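PDB 6WB6: transferrin from Manduca sexta, which transports iron, binding a single ferric ion per molecule together with a carbonate anion. Local coordinates for residues A[362-370]-A[380-388]. Residues are numbered along the deposited sequence; the frame is centred on the assembly and turned at random.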
ATOM      1  N   ALA A 362       3.157  17.227  -8.598  1.00 22.23           N
ATOM      2  CA  ALA A 362       2.558  15.898  -8.682  1.00 20.15           C
ATOM      3  C   ALA A 362       3.353  14.990  -9.607  1.00 22.47           C
ATOM      4  O   ALA A 362       3.586  13.815  -9.285  1.00 18.93           O
ATOM      5  CB  ALA A 362       1.121  16.018  -9.135  1.00 15.36           C
ATOM      6  N   LEU A 363       3.803  15.511 -10.748  1.00 18.22           N
ATOM      7  CA  LEU A 363       4.711  14.740 -11.588  1.00 17.51           C
ATOM      8  C   LEU A 363       5.924  14.253 -10.796  1.00 23.96           C
ATOM      9  O   LEU A 363       6.361  13.112 -10.945  1.00 16.06           O
ATOM     10  CB  LEU A 363       5.183  15.572 -12.769  1.00 24.14           C
ATOM     11  CG  LEU A 363       6.095  14.856 -13.754  1.00 23.77           C
ATOM     12  CD1 LEU A 363       5.406  13.654 -14.299  1.00 20.66           C
ATOM     13  CD2 LEU A 363       6.493  15.821 -14.896  1.00 28.41           C
ATOM     14  N   SER A 364       6.533  15.132 -10.003  1.00 25.42           N
ATOM     15  CA  SER A 364       7.723  14.702  -9.288  1.00 19.10           C
ATOM     16  C   SER A 364       7.371  13.698  -8.195  1.00 15.54           C
ATOM     17  O   SER A 364       8.153  12.780  -7.940  1.00 17.85           O
ATOM     18  CB  SER A 364       8.459  15.900  -8.711  1.00 29.11           C
ATOM     19  OG  SER A 364       7.569  16.675  -7.946  1.00 38.64           O
ATOM     20  N   LYS A 365       6.206  13.850  -7.559  1.00 16.71           N
ATOM     21  CA  LYS A 365       5.794  12.877  -6.555  1.00 17.93           C
ATOM     22  C   LYS A 365       5.505  11.534  -7.204  1.00 21.94           C
ATOM     23  O   LYS A 365       5.881  10.479  -6.673  1.00 18.41           O
ATOM     24  CB  LYS A 365       4.566  13.392  -5.783  1.00 14.60           C
ATOM     25  CG  LYS A 365       4.137  12.467  -4.630  1.00 21.53           C
ATOM     26  CD  LYS A 365       2.965  12.993  -3.814  1.00 21.86           C
ATOM     27  CE  LYS A 365       2.512  11.929  -2.817  1.00 12.26           C
ATOM     28  NZ  LYS A 365       1.448  12.364  -1.852  1.00 21.58           N
ATOM     29  N   CYS A 366       4.875  11.555  -8.377  1.00 19.40           N
ATOM     30  CA  CYS A 366       4.601  10.314  -9.098  1.00 15.32           C
ATOM     31  C   CYS A 366       5.894   9.614  -9.507  1.00 18.76           C
ATOM     32  O   CYS A 366       5.993   8.381  -9.460  1.00 18.06           O
ATOM     33  CB  CYS A 366       3.733  10.627 -10.316  1.00 24.38           C
ATOM     34  SG  CYS A 366       3.373   9.223 -11.338  1.00 21.81           S
ATOM     35  N   ARG A 367       6.915  10.385  -9.883  1.00 19.71           N
ATOM     36  CA  ARG A 367       8.175   9.773 -10.292  1.00 13.57           C
ATOM     37  C   ARG A 367       8.930   9.188  -9.104  1.00 19.35           C
ATOM     38  O   ARG A 367       9.572   8.145  -9.241  1.00 14.37           O
ATOM     39  CB  ARG A 367       9.046  10.785 -11.019  1.00 23.20           C
ATOM     40  CG  ARG A 367       8.540  11.038 -12.444  1.00 22.58           C
ATOM     41  CD  ARG A 367       9.393  12.082 -13.188  1.00 29.73           C
ATOM     42  NE  ARG A 367       8.944  12.221 -14.571  1.00 32.46           N
ATOM     43  CZ  ARG A 367       9.128  13.305 -15.314  1.00 34.64           C
ATOM     44  NH1 ARG A 367       9.759  14.365 -14.804  1.00 31.64           N
ATOM     45  NH2 ARG A 367       8.676  13.326 -16.569  1.00 29.40           N
ATOM     46  N   ALA A 368       8.915   9.868  -7.950  1.00 19.42           N
ATOM     47  CA  ALA A 368       9.567   9.305  -6.770  1.00 19.65           C
ATOM     48  C   ALA A 368       8.808   8.073  -6.297  1.00 18.21           C
ATOM     49  O   ALA A 368       9.411   7.063  -5.931  1.00 22.63           O
ATOM     50  CB  ALA A 368       9.665  10.358  -5.657  1.00 18.33           C
ATOM     51  N   MET A 369       7.482   8.124  -6.372  1.00 16.66           N
ATOM     52  CA  MET A 369       6.662   6.963  -6.058  1.00 17.27           C
ATOM     53  C   MET A 369       6.919   5.815  -7.027  1.00 15.44           C
ATOM     54  O   MET A 369       6.932   4.648  -6.625  1.00 18.67           O
ATOM     55  CB  MET A 369       5.197   7.373  -6.078  1.00 23.69           C
ATOM     56  CG  MET A 369       4.227   6.307  -5.704  1.00 32.64           C
ATOM     57  SD  MET A 369       2.662   7.048  -5.249  1.00 35.97           S
ATOM     58  CE  MET A 369       2.362   8.095  -6.666  1.00 32.15           C
ATOM     59  N   SER A 370       7.113   6.110  -8.313  1.00 14.06           N
ATOM     60  CA  SER A 370       7.357   5.041  -9.275  1.00 19.96           C
ATOM     61  C   SER A 370       8.653   4.316  -8.973  1.00 16.41           C
ATOM     62  O   SER A 370       8.711   3.094  -9.042  1.00 12.15           O
ATOM     63  CB  SER A 370       7.421   5.577 -10.699  1.00 14.28           C
ATOM     64  OG  SER A 370       7.946   4.586 -11.519  1.00 20.32           O
ATOM     65  N   PRO A 380       2.425  -3.707 -12.225  1.00 18.86           N
ATOM     66  CA  PRO A 380       3.079  -2.882 -13.248  1.00 27.47           C
ATOM     67  C   PRO A 380       3.915  -1.687 -12.776  1.00 20.68           C
ATOM     68  O   PRO A 380       3.667  -1.052 -11.742  1.00 25.05           O
ATOM     69  CB  PRO A 380       1.894  -2.368 -14.079  1.00 22.40           C
ATOM     70  CG  PRO A 380       0.725  -2.444 -13.175  1.00 18.78           C
ATOM     71  CD  PRO A 380       0.956  -3.665 -12.352  1.00 18.38           C
ATOM     72  N   ILE A 381       4.936  -1.411 -13.585  1.00 25.74           N
ATOM     73  CA  ILE A 381       5.746  -0.216 -13.410  1.00 17.45           C
ATOM     74  C   ILE A 381       4.856   0.994 -13.541  1.00 23.27           C
ATOM     75  O   ILE A 381       4.008   1.074 -14.444  1.00 19.97           O
ATOM     76  CB  ILE A 381       6.868  -0.184 -14.462  1.00 26.75           C
ATOM     77  CG1 ILE A 381       7.842  -1.330 -14.217  1.00 27.42           C
ATOM     78  CG2 ILE A 381       7.610   1.152 -14.455  1.00 21.21           C
ATOM     79  CD1 ILE A 381       8.537  -1.802 -15.476  1.00 21.53           C
ATOM     80  N   LEU A 382       5.059   1.958 -12.665  1.00 22.38           N
ATOM     81  CA  LEU A 382       4.271   3.181 -12.690  1.00 20.93           C
ATOM     82  C   LEU A 382       4.962   4.198 -13.594  1.00 21.54           C
ATOM     83  O   LEU A 382       6.140   4.528 -13.402  1.00 24.83           O
ATOM     84  CB  LEU A 382       4.078   3.724 -11.277  1.00 17.89           C
ATOM     85  CG  LEU A 382       3.314   5.024 -11.104  1.00 24.98           C
ATOM     86  CD1 LEU A 382       1.851   4.847 -11.420  1.00 17.70           C
ATOM     87  CD2 LEU A 382       3.492   5.503  -9.679  1.00 19.21           C
ATOM     88  N   ASP A 383       4.241   4.683 -14.584  1.00 26.11           N
ATOM     89  CA  ASP A 383       4.733   5.815 -15.343  1.00 19.53           C
ATOM     90  C   ASP A 383       3.873   7.023 -15.020  1.00 24.08           C
ATOM     91  O   ASP A 383       2.771   6.904 -14.481  1.00 24.30           O
ATOM     92  CB  ASP A 383       4.749   5.511 -16.828  1.00 18.05           C
ATOM     93  CG  ASP A 383       5.515   6.534 -17.620  1.00 35.97           C
ATOM     94  OD1 ASP A 383       6.092   7.461 -16.998  1.00 38.32           O
ATOM     95  OD2 ASP A 383       5.547   6.407 -18.860  1.00 34.52           O
ATOM     96  N   CYS A 384       4.431   8.194 -15.293  1.00 25.99           N
ATOM     97  CA  CYS A 384       3.850   9.468 -14.907  1.00 25.15           C
ATOM     98  C   CYS A 384       3.703  10.342 -16.147  1.00 23.62           C
ATOM     99  O   CYS A 384       4.673  10.551 -16.884  1.00 25.95           O
ATOM    100  CB  CYS A 384       4.739  10.145 -13.854  1.00 24.65           C
ATOM    101  SG  CYS A 384       5.076   9.068 -12.429  1.00 25.98           S
ATOM    102  N   VAL A 385       2.497  10.846 -16.371  1.00 22.58           N
ATOM    103  CA  VAL A 385       2.178  11.650 -17.544  1.00 27.86           C
ATOM    104  C   VAL A 385       1.424  12.891 -17.090  1.00 29.81           C
ATOM    105  O   VAL A 385       0.493  12.804 -16.282  1.00 20.62           O
ATOM    106  CB  VAL A 385       1.351  10.857 -18.565  1.00 35.86           C
ATOM    107  CG1 VAL A 385       0.805  11.784 -19.642  1.00 32.10           C
ATOM    108  CG2 VAL A 385       2.223   9.769 -19.183  1.00 34.72           C
ATOM    109  N   GLN A 386       1.813  14.045 -17.618  1.00 25.93           N
ATOM    110  CA  GLN A 386       1.375  15.321 -17.071  1.00 29.69           C
ATOM    111  C   GLN A 386       0.552  16.103 -18.084  1.00 28.11           C
ATOM    112  O   GLN A 386       1.030  16.426 -19.177  1.00 31.45           O
ATOM    113  CB  GLN A 386       2.558  16.165 -16.619  1.00 37.43           C
ATOM    114  CG  GLN A 386       2.131  17.250 -15.623  1.00 35.59           C
ATOM    115  CD  GLN A 386       3.047  18.429 -15.623  1.00 28.59           C
ATOM    116  OE1 GLN A 386       4.172  18.352 -16.110  1.00 42.53           O
ATOM    117  NE2 GLN A 386       2.571  19.538 -15.099  1.00 29.47           N
ATOM    118  N   GLU A 387      -0.662  16.439 -17.699  1.00 25.28           N
ATOM    119  CA  GLU A 387      -1.484  17.380 -18.437  1.00 34.73           C
ATOM    120  C   GLU A 387      -1.715  18.568 -17.521  1.00 30.74           C
ATOM    121  O   GLU A 387      -1.353  18.542 -16.344  1.00 30.28           O
ATOM    122  CB  GLU A 387      -2.809  16.743 -18.879  1.00 30.58           C
ATOM    123  CG  GLU A 387      -2.614  15.519 -19.764  1.00 33.78           C
ATOM    124  CD  GLU A 387      -2.138  15.889 -21.157  1.00 27.20           C
ATOM    125  OE1 GLU A 387      -2.449  17.004 -21.623  1.00 31.83           O
ATOM    126  OE2 GLU A 387      -1.425  15.071 -21.761  1.00 28.66           O
ATOM    127  N   ASN A 388      -2.328  19.620 -18.048  1.00 35.82           N
ATOM    128  CA  ASN A 388      -2.387  20.868 -17.302  1.00 46.32           C
ATOM    129  C   ASN A 388      -3.718  21.065 -16.592  1.00 35.86           C
ATOM    130  O   ASN A 388      -3.919  22.104 -15.958  1.00 34.06           O
ATOM    131  CB  ASN A 388      -2.063  22.045 -18.225  1.00 45.85           C
ATOM    132  CG  ASN A 388      -0.551  22.277 -18.371  1.00 49.98           C
ATOM    133  OD1 ASN A 388       0.271  21.464 -17.927  1.00 53.20           O
ATOM    134  ND2 ASN A 388      -0.183  23.390 -18.995  1.00 55.94           N
TER
HETATM  135  O   HOH W   1       7.248  10.358 -15.943  1.00 28.87           O
HETATM  136  O   HOH W   2       6.858   1.626 -10.749  1.00 19.44           O
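With SG set anti to the backbone N in Cys366 (chi1 177°) and anti to the carbonyl carbon in Cys384 (chi1 -54°), the two sulfurs meet in a disulfide whose chi3 is -89°. The bond joins the helix and second strand of a beta-alpha-beta unit in the C-terminal transferrin-like half, where strands 352-357 and 381-386 pair in parallel and helix 360-375 makes the return between them. Accordingly, the helix and strand segments run nearly antiparallel, with their axes 7.8 Å apart.

Leucines flank the disulfide. On one side CD1 of Leu363 reaches CB of Cys384 at 3.6 Å, while its other methyl, CD2, makes a van der Waals contact with the amide oxygen OE1 of Gln386, whose extended chain crosses the leucine at about a right angle. Leu363 CD2 also lies over one face of the Arg367 guanidinium, offset toward its rim. On the other side CD2 of Leu382 fits against the helix: it lies 3.8 Å from O of Cys366 and 4.1 Å from both CG and CE of Met369. Phe618 adds a further contact to Met369.

Polar links flank this packing, one beside the disulfide and two at Ser370. Water 1 accepts from NE of Arg367, in the plane of the guanidinium, and donates to O of Cys384 at 2.7 Å, thereby tying the arginine to the strand. Water 2 donates to O of Ser370 and accepts from N of Leu382, bridging the two backbones. Alongside this bridge runs a direct bond: OG of Ser370 donates to O of Leu382 at 2.6 Å, approaching a lone pair in the carbonyl plane.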